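Local coordinates for putative exported protein (Peptoclostridium difficile, PDB 5TTA) that is of unknown function but is probably exported, its natural precursor bearing a signal sequence and a DUF5780 domain of the E-set clan, at residues K128-H132 with F233-E237; L91-N97 with L189-K193. All coordinates share one frame; numbering follows the deposited sequence.

Contact 1: residues K128-H132 with F233-E237; sequences KSYSH and FQGKE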
loop_
_atom_site.group_PDB
_atom_site.type_symbol
_atom_site.label_atom_id
_atom_site.label_comp_id
_atom_site.label_asym_id
_atom_site.label_seq_id
_atom_site.Cartn_x
_atom_site.Cartn_y
_atom_site.Cartn_z
ATOM N N LYS A 128 17.683 10.392 -21.135
ATOM C CA LYS A 128 17.314 11.414 -22.118
ATOM C C LYS A 128 16.643 10.750 -23.319
ATOM O O LYS A 128 17.063 9.668 -23.749
ATOM C CB LYS A 128 18.557 12.194 -22.573
ATOM C CG LYS A 128 18.215 13.432 -23.434
ATOM C CD LYS A 128 19.423 14.011 -24.180
ATOM C CE LYS A 128 20.215 14.991 -23.358
ATOM N NZ LYS A 128 21.542 15.279 -23.992
ATOM N N SER A 129 15.588 11.377 -23.845
ATOM C CA SER A 129 14.772 10.740 -24.884
ATOM C C SER A 129 13.927 11.776 -25.616
ATOM O O SER A 129 13.557 12.807 -25.050
ATOM C CB SER A 129 13.868 9.652 -24.278
ATOM O OG SER A 129 12.966 9.119 -25.238
ATOM N N TYR A 130 13.600 11.490 -26.890
ATOM C CA TYR A 130 12.634 12.349 -27.585
ATOM C C TYR A 130 11.228 12.244 -26.990
ATOM O O TYR A 130 10.432 13.181 -27.108
ATOM C CB TYR A 130 12.573 12.004 -29.084
ATOM C CG TYR A 130 13.748 12.514 -29.915
ATOM C CD1 TYR A 130 13.913 13.873 -30.169
ATOM C CD2 TYR A 130 14.674 11.622 -30.466
ATOM C CE1 TYR A 130 14.992 14.344 -30.925
ATOM C CE2 TYR A 130 15.734 12.080 -31.228
ATOM C CZ TYR A 130 15.890 13.435 -31.451
ATOM O OH TYR A 130 16.961 13.872 -32.200
ATOM N N SER A 131 10.876 11.118 -26.396
ATOM C CA SER A 131 9.519 10.948 -25.902
ATOM C C SER A 131 9.481 10.615 -24.413
ATOM O O SER A 131 10.428 10.080 -23.841
ATOM C CB SER A 131 8.791 9.837 -26.654
ATOM O OG SER A 131 9.383 8.593 -26.332
ATOM N N HIS A 132 8.330 10.876 -23.799
ATOM C CA HIS A 132 8.064 10.405 -22.450
ATOM C C HIS A 132 6.612 9.971 -22.336
ATOM O O HIS A 132 5.710 10.646 -22.839
ATOM C CB HIS A 132 8.344 11.486 -21.391
ATOM C CG HIS A 132 8.187 10.982 -19.991
ATOM N ND1 HIS A 132 9.054 10.069 -19.439
ATOM C CD2 HIS A 132 7.267 11.258 -19.031
ATOM C CE1 HIS A 132 8.688 9.811 -18.193
ATOM N NE2 HIS A 132 7.600 10.513 -17.924
ATOM N N PHE A 233 6.104 11.278 -35.827
ATOM C CA PHE A 233 6.589 12.465 -35.136
ATOM C C PHE A 233 7.889 12.274 -34.364
ATOM O O PHE A 233 8.684 13.204 -34.314
ATOM C CB PHE A 233 5.517 12.992 -34.162
ATOM C CG PHE A 233 4.335 13.664 -34.834
ATOM C CD1 PHE A 233 3.058 13.118 -34.741
ATOM C CD2 PHE A 233 4.499 14.856 -35.530
ATOM C CE1 PHE A 233 1.953 13.742 -35.346
ATOM C CE2 PHE A 233 3.406 15.478 -36.137
ATOM C CZ PHE A 233 2.128 14.922 -36.028
ATOM N N GLN A 234 8.123 11.132 -33.708
ATOM C CA GLN A 234 9.197 11.073 -32.710
ATOM C C GLN A 234 10.553 11.224 -33.387
ATOM O O GLN A 234 10.889 10.467 -34.310
ATOM C CB GLN A 234 9.156 9.776 -31.902
ATOM C CG GLN A 234 10.427 9.594 -31.049
ATOM C CD GLN A 234 10.338 8.470 -30.036
ATOM O OE1 GLN A 234 10.781 8.610 -28.883
ATOM N NE2 GLN A 234 9.808 7.337 -30.461
ATOM N N GLY A 235 11.317 12.223 -32.941
ATOM C CA GLY A 235 12.597 12.549 -33.527
ATOM C C GLY A 235 12.566 13.125 -34.929
ATOM O O GLY A 235 13.600 13.147 -35.587
ATOM N N LYS A 236 11.420 13.627 -35.395
ATOM C CA LYS A 236 11.297 14.196 -36.734
ATOM C C LYS A 236 10.988 15.685 -36.656
ATOM O O LYS A 236 10.259 16.130 -35.768
ATOM C CB LYS A 236 10.180 13.518 -37.524
ATOM C CG LYS A 236 10.147 12.014 -37.422
ATOM C CD LYS A 236 11.108 11.370 -38.398
ATOM C CE LYS A 236 10.587 10.004 -38.854
ATOM N NZ LYS A 236 9.431 10.076 -39.826
ATOM N N GLU A 237 11.499 16.433 -37.629
ATOM C CA GLU A 237 11.162 17.844 -37.769
ATOM C C GLU A 237 9.695 18.003 -38.186
ATOM O O GLU A 237 9.146 17.188 -38.926
ATOM C CB GLU A 237 12.095 18.504 -38.795
ATOM C CG GLU A 237 12.107 20.029 -38.747
ATOM C CD GLU A 237 13.255 20.657 -39.529
ATOM O OE1 GLU A 237 14.136 19.916 -40.018
ATOM O OE2 GLU A 237 13.273 21.903 -39.655
#

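Contact 2: residues L91-N97 with L189-K193; sequences LYWDAQN and LLFDK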
loop_
_atom_site.group_PDB
_atom_site.type_symbol
_atom_site.label_atom_id
_atom_site.label_comp_id
_atom_site.label_asym_id
_atom_site.label_seq_id
_atom_site.Cartn_x
_atom_site.Cartn_y
_atom_site.Cartn_z
ATOM N N LEU A 91 14.821 15.278 -24.223
ATOM C CA LEU A 91 14.729 15.810 -22.868
ATOM C C LEU A 91 15.034 14.762 -21.807
ATOM O O LEU A 91 14.794 13.574 -21.992
ATOM C CB LEU A 91 13.311 16.364 -22.575
ATOM C CG LEU A 91 12.822 17.459 -23.525
ATOM C CD1 LEU A 91 11.476 17.980 -23.008
ATOM C CD2 LEU A 91 13.823 18.591 -23.599
ATOM N N TYR A 92 15.553 15.234 -20.666
ATOM C CA TYR A 92 15.381 14.541 -19.394
ATOM C C TYR A 92 13.995 14.912 -18.862
ATOM O O TYR A 92 13.831 15.831 -18.051
ATOM C CB TYR A 92 16.488 14.938 -18.414
ATOM C CG TYR A 92 17.873 14.495 -18.822
ATOM C CD1 TYR A 92 18.259 13.160 -18.717
ATOM C CD2 TYR A 92 18.806 15.417 -19.290
ATOM C CE1 TYR A 92 19.536 12.752 -19.067
ATOM C CE2 TYR A 92 20.107 15.012 -19.644
ATOM C CZ TYR A 92 20.453 13.678 -19.525
ATOM O OH TYR A 92 21.710 13.254 -19.879
ATOM N N TRP A 93 12.972 14.177 -19.343
ATOM C CA TRP A 93 11.583 14.601 -19.164
ATOM C C TRP A 93 11.166 14.660 -17.699
ATOM O O TRP A 93 10.364 15.525 -17.317
ATOM C CB TRP A 93 10.631 13.648 -19.890
ATOM C CG TRP A 93 10.603 13.831 -21.374
ATOM C CD1 TRP A 93 11.459 13.282 -22.302
ATOM C CD2 TRP A 93 9.669 14.630 -22.101
ATOM N NE1 TRP A 93 11.089 13.693 -23.575
ATOM C CE2 TRP A 93 9.985 14.506 -23.475
ATOM C CE3 TRP A 93 8.569 15.421 -21.719
ATOM C CZ2 TRP A 93 9.260 15.180 -24.478
ATOM C CZ3 TRP A 93 7.840 16.080 -22.696
ATOM C CH2 TRP A 93 8.181 15.949 -24.082
ATOM N N ASP A 94 11.595 13.687 -16.896
ATOM C CA ASP A 94 11.225 13.605 -15.485
ATOM C C ASP A 94 12.387 13.947 -14.553
ATOM O O ASP A 94 12.453 13.431 -13.434
ATOM C CB ASP A 94 10.656 12.222 -15.151
ATOM C CG ASP A 94 11.575 11.074 -15.546
ATOM O OD1 ASP A 94 12.740 11.314 -15.942
ATOM O OD2 ASP A 94 11.132 9.895 -15.448
ATOM N N ALA A 95 13.269 14.865 -14.965
ATOM C CA ALA A 95 14.372 15.277 -14.104
ATOM C C ALA A 95 13.851 15.963 -12.844
ATOM O O ALA A 95 12.837 16.666 -12.866
ATOM C CB ALA A 95 15.304 16.224 -14.844
ATOM N N GLN A 96 14.588 15.791 -11.748
ATOM C CA GLN A 96 14.308 16.481 -10.497
ATOM C C GLN A 96 15.168 17.734 -10.371
ATOM O O GLN A 96 16.259 17.823 -10.937
ATOM C CB GLN A 96 14.573 15.576 -9.294
ATOM C CG GLN A 96 13.764 14.293 -9.264
ATOM C CD GLN A 96 14.067 13.458 -8.032
ATOM O OE1 GLN A 96 13.319 13.495 -7.050
ATOM N NE2 GLN A 96 15.169 12.701 -8.072
ATOM N N ASN A 97 14.668 18.699 -9.610
ATOM C CA ASN A 97 15.407 19.926 -9.389
ATOM C C ASN A 97 16.471 19.677 -8.333
ATOM O O ASN A 97 16.310 18.827 -7.456
ATOM C CB ASN A 97 14.463 21.052 -8.952
ATOM C CG ASN A 97 13.672 20.707 -7.697
ATOM O OD1 ASN A 97 12.851 19.790 -7.684
ATOM N ND2 ASN A 97 13.927 21.438 -6.629
ATOM N N LEU A 189 6.197 18.658 -13.656
ATOM C CA LEU A 189 7.356 19.553 -13.640
ATOM C C LEU A 189 8.300 19.226 -14.800
ATOM O O LEU A 189 8.549 18.054 -15.107
ATOM C CB LEU A 189 8.086 19.447 -12.282
ATOM C CG LEU A 189 7.322 20.126 -11.126
ATOM C CD1 LEU A 189 7.960 19.839 -9.730
ATOM C CD2 LEU A 189 7.319 21.617 -11.395
ATOM N N LEU A 190 8.811 20.274 -15.463
ATOM C CA LEU A 190 9.650 20.107 -16.678
ATOM C C LEU A 190 10.846 21.069 -16.594
ATOM O O LEU A 190 10.886 22.125 -17.230
ATOM C CB LEU A 190 8.812 20.319 -17.938
ATOM C CG LEU A 190 9.469 19.846 -19.246
ATOM C CD1 LEU A 190 9.474 18.333 -19.203
ATOM C CD2 LEU A 190 8.684 20.317 -20.429
ATOM N N PHE A 191 11.825 20.693 -15.751
ATOM C CA PHE A 191 12.997 21.518 -15.485
ATOM C C PHE A 191 14.010 21.527 -16.618
ATOM O O PHE A 191 14.658 22.551 -16.835
ATOM C CB PHE A 191 13.681 21.040 -14.202
ATOM C CG PHE A 191 12.847 21.237 -12.975
ATOM C CD1 PHE A 191 12.391 20.151 -12.255
ATOM C CD2 PHE A 191 12.477 22.522 -12.575
ATOM C CE1 PHE A 191 11.617 20.329 -11.106
ATOM C CE2 PHE A 191 11.706 22.724 -11.422
ATOM C CZ PHE A 191 11.271 21.626 -10.689
ATOM N N ASP A 192 14.156 20.431 -17.367
ATOM C CA ASP A 192 15.174 20.404 -18.422
ATOM C C ASP A 192 14.915 21.485 -19.472
ATOM O O ASP A 192 13.780 21.667 -19.928
ATOM C CB ASP A 192 15.222 19.021 -19.077
ATOM C CG ASP A 192 16.476 18.830 -19.938
ATOM O OD1 ASP A 192 17.439 19.609 -19.776
ATOM O OD2 ASP A 192 16.499 17.905 -20.779
ATOM N N LYS A 193 15.982 22.222 -19.833
ATOM C CA LYS A 193 16.037 23.307 -20.842
ATOM C C LYS A 193 15.427 24.604 -20.323
ATOM O O LYS A 193 15.260 25.541 -21.101
ATOM C CB LYS A 193 15.345 22.955 -22.171
ATOM C CG LYS A 193 15.754 21.594 -22.773
ATOM C CD LYS A 193 17.158 21.609 -23.328
ATOM C CE LYS A 193 17.412 20.367 -24.188
ATOM N NZ LYS A 193 18.783 20.382 -24.737
HETATM O O HOH W 1 12.619 18.164 -17.361
HETATM O O HOH W 2 7.752 16.150 -16.932
HETATM O O HOH W 3 11.514 17.915 -14.935
#

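Contact 1: residues K128-H132 with F233-E237
Gly235 sets its CA over one face of the Tyr130 ring and forms the close-packed part of this contact. The CA sits 3.6 Å from the centroid of the Tyr130 ring and only 5° off the ring normal, a CH-pi contact made over the centre of that face. Gly235 is the third residue of a type II beta turn from Phe233 to Lys236, closed by the backbone bond from Lys236 N to Phe233 O (3.0 Å). Its positive phi suits that place, and a backbone without a side chain can come this near the aromatic face. Beside the ring the contact thins to one extended side chain. Gln234 CG, anti to the backbone N (chi1 169°), passes Tyr130 CB at 3.8 Å and carries the amide on to Ser131. There Ser131 OG donates to Gln234 OE1 over 2.9 Å, approaching from above the carbonyl plane, 44° out of it. None of the touching residues is fully buried, and Lys236 and Glu237 run off along the exposed side, where Glu237 forms a salt bridge with Lys87. The contact joins the chain around the start of strand 131-135 to the type II turn that follows helix 226-233, as plain packing at the protein surface.

Contact 2: residues L91-N97 with L189-K193
Tyr92 and Asp192 bring their CA atoms to 5.9 Å, the nearest backbone approach between two largely irregular segments. The first turns through a type I beta turn from Tyr92 to Ala95 before entering strand 96-98; the second begins at the last residue of strand 183-189 and runs on as a loop. Farther along, the CA atoms of Ala95 and Phe191 lie 6.5 Å apart, and three waters bridge the gap. Water 1 accepts from Asp192 N and lies 2.7 Å from Tyr92 O. Water 2 donates to both Trp93 O and Leu189 O, while water 3 accepts from Phe191 N and lies within 2.8 Å of Ala95 O.

The one direct hydrogen bond runs from Tyr92 N to Asp192 OD2 over 2.8 Å. With CG anti to its own backbone N, Asp192 turns its carboxylate to this amide; the N-H reaches OD2 on the anti side, 29° out of the carboxylate plane and at a fairly straight 162°. Phe191 offers a ring face to Asn97, whose CB stands 3.8 Å from the ring centroid in a CH-pi contact displaced toward the rim. Ala95 O meets the same ring in plane, at the edge beside CD1. The Asn97 amide is inclined 44° to the ring, and its ND2 is bound by Ser106 O.

At the other end Leu190 CD1 approaches Trp93 CE3 to 4.0 Å, the two side chains running side by side. Leu91 CD2 touches the aliphatic CG of Lys193 at 3.7 Å, at the exposed margin. Phe191 also meets Trp57 edge-to-face and, with Ala95, packs on Ile122 of strand 121-123. This is a water-mediated loop-to-loop junction within the beta-rich core, joining the approach to the antiparallel strand pair 96-98/121-123 with the link between strands 183-189 and 194-195.

From the N terminus, the chain reaches 91-97 first, then 128-132, then 189-193 and finally 233-237, so the two contacts cross instead of nesting. Contact 2 closes a loop of 91 intervening residues that includes strand 131-135 and the helices 143-150 and 156-175; contact 1 closes one of 100 residues that takes in those helices, strand 205-215 and helix 226-233. The contacts meet through their earlier segments: Ser129 O lies 2.9 Å from Leu91 N and 3.0 Å from Trp93 NE1, both probable hydrogen bonds, and His132 packs on the indole. Together they connect the five-stranded sheet, the 96-98/121-123 pair and the turn after helix 226-233.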